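Local atomic coordinates of Adhesin/hemolysin (PDB entry 4G6V), a protein that acts as the toxic tRNase component of a contact-dependent growth inhibition system, by which bacteria arrest closely related neighbours lacking the matching immunity protein. Residues T59-S62 with L63-N67. Sequence-based numbering, arbitrary orientation.
Sequences TTRS and LIREN
Leu-63, Arg-61 and Ser-62 bury the most surface where two successive turns of one alpha-helix meet: i-to-i+4 bonds join the turns, while the helical twist sends these side chains to different faces. The amide of Leu-63 donates to Thr-59 O at 3.1 Å, nearly in line with the C=O bond. CG of Leu-63, anti to its own carbonyl carbon (chi1 -58°), lies 3.6 Å from the same Thr-59 O. Ile-64 N repeats the bond to Thr-60 O, and Arg-65 N to Arg-61 O. Ser-62 O accepts from Glu-66 N in a more bent bond (N-H...O 142°), and the Ser-62 side chain packs on Asp-96 of the CdiI chain.

On another face NH1 of Arg-61 lies 4.1 Å from CG of Arg-65, with the guanidinium planes 63° apart. Both form salt bridges with Asp-136 OD2, which probably offsets their like charges; NH1 of Arg-65 is also hydrogen-bonded to Gln-68 OE1.

OE2 of Glu-66, a probable active-site residue, is hydrogen-bonded to Thr-49 OG1, and OE1 forms a salt bridge with Lys-69 of the CdiI chain. The Glu-66 side chain lies about 4 Å from that of Asp-93, likewise probably catalytic, consistent with a PDDEXK-clan nuclease. Leu-63 and Ile-64 pack on Ile-51, in the connection leading from strand 43-45 into helix 57-74, the helix of a beta-alpha-beta unit completed by strand 79-82.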
loop_
_atom_site.group_PDB
_atom_site.type_symbol
_atom_site.label_atom_id
_atom_site.label_comp_id
_atom_site.label_asym_id
_atom_site.label_seq_id
_atom_site.Cartn_x
_atom_site.Cartn_y
_atom_site.Cartn_z
ATOM N N THR A 59 -0.634 -7.249 9.519
ATOM C CA THR A 59 -0.396 -7.855 8.201
ATOM C C THR A 59 -1.436 -8.912 7.889
ATOM O O THR A 59 -2.023 -8.909 6.801
ATOM C CB THR A 59 1.011 -8.485 8.098
ATOM O OG1 THR A 59 1.993 -7.447 8.009
ATOM C CG2 THR A 59 1.129 -9.367 6.884
ATOM N N THR A 60 -1.674 -9.806 8.851
ATOM C CA THR A 60 -2.717 -10.813 8.718
ATOM C C THR A 60 -4.069 -10.199 8.340
ATOM O O THR A 60 -4.760 -10.705 7.464
ATOM C CB THR A 60 -2.847 -11.665 9.999
ATOM O OG1 THR A 60 -1.641 -12.406 10.194
ATOM C CG2 THR A 60 -4.021 -12.651 9.889
ATOM N N ARG A 61 -4.436 -9.099 8.989
ATOM C CA ARG A 61 -5.727 -8.479 8.740
ATOM C C ARG A 61 -5.826 -7.890 7.331
ATOM O O ARG A 61 -6.892 -7.919 6.729
ATOM C CB ARG A 61 -6.030 -7.418 9.803
ATOM C CG ARG A 61 -7.438 -6.844 9.724
ATOM C CD ARG A 61 -7.554 -5.501 10.443
ATOM N NE ARG A 61 -6.552 -4.533 9.976
ATOM C CZ ARG A 61 -6.655 -3.796 8.865
ATOM N NH1 ARG A 61 -7.727 -3.899 8.071
ATOM N NH2 ARG A 61 -5.681 -2.948 8.541
ATOM N N SER A 62 -4.725 -7.351 6.804
ATOM C CA SER A 62 -4.746 -6.816 5.433
ATOM C C SER A 62 -4.894 -7.915 4.388
ATOM O O SER A 62 -5.580 -7.716 3.400
ATOM C CB SER A 62 -3.525 -5.939 5.105
ATOM O OG SER A 62 -3.639 -4.658 5.708
ATOM N N LEU A 63 -4.254 -9.063 4.598
ATOM C CA LEU A 63 -4.436 -10.196 3.689
ATOM C C LEU A 63 -5.859 -10.799 3.789
ATOM O O LEU A 63 -6.467 -11.114 2.776
ATOM C CB LEU A 63 -3.347 -11.263 3.893
ATOM C CG LEU A 63 -1.911 -10.754 3.705
ATOM C CD1 LEU A 63 -0.923 -11.891 3.735
ATOM C CD2 LEU A 63 -1.756 -9.958 2.402
ATOM N N ILE A 64 -6.390 -10.940 5.002
ATOM C CA ILE A 64 -7.776 -11.359 5.175
ATOM C C ILE A 64 -8.667 -10.488 4.307
ATOM O O ILE A 64 -9.400 -10.984 3.452
ATOM C CB ILE A 64 -8.271 -11.259 6.665
ATOM C CG1 ILE A 64 -7.581 -12.290 7.553
ATOM C CG2 ILE A 64 -9.752 -11.540 6.768
ATOM C CD1 ILE A 64 -7.699 -13.683 7.018
ATOM N N ARG A 65 -8.599 -9.181 4.517
ATOM C CA ARG A 65 -9.494 -8.265 3.810
ATOM C C ARG A 65 -9.385 -8.307 2.281
ATOM O O ARG A 65 -10.359 -8.031 1.574
ATOM C CB ARG A 65 -9.304 -6.854 4.332
ATOM C CG ARG A 65 -9.594 -6.753 5.812
ATOM C CD ARG A 65 -11.057 -6.546 6.009
ATOM N NE ARG A 65 -11.387 -6.340 7.409
ATOM C CZ ARG A 65 -11.826 -7.296 8.217
ATOM N NH1 ARG A 65 -11.982 -8.530 7.756
ATOM N NH2 ARG A 65 -12.108 -7.018 9.486
ATOM N N GLU A 66 -8.205 -8.659 1.777
ATOM C CA GLU A 66 -7.996 -8.833 0.342
ATOM C C GLU A 66 -8.742 -10.082 -0.162
ATOM O O GLU A 66 -9.467 -10.040 -1.158
ATOM C CB GLU A 66 -6.504 -8.946 0.022
ATOM C CG GLU A 66 -6.215 -9.144 -1.453
ATOM C CD GLU A 66 -4.999 -10.018 -1.702
ATOM O OE1 GLU A 66 -3.966 -9.768 -1.055
ATOM O OE2 GLU A 66 -5.072 -10.944 -2.549
ATOM N N ASN A 67 -8.565 -11.200 0.526
ATOM C CA ASN A 67 -9.297 -12.398 0.153
ATOM C C ASN A 67 -10.800 -12.171 0.268
ATOM O O ASN A 67 -11.572 -12.663 -0.554
ATOM C CB ASN A 67 -8.830 -13.603 0.971
ATOM C CG ASN A 67 -7.545 -14.219 0.411
ATOM O OD1 ASN A 67 -7.123 -13.912 -0.709
ATOM N ND2 ASN A 67 -6.924 -15.092 1.188
#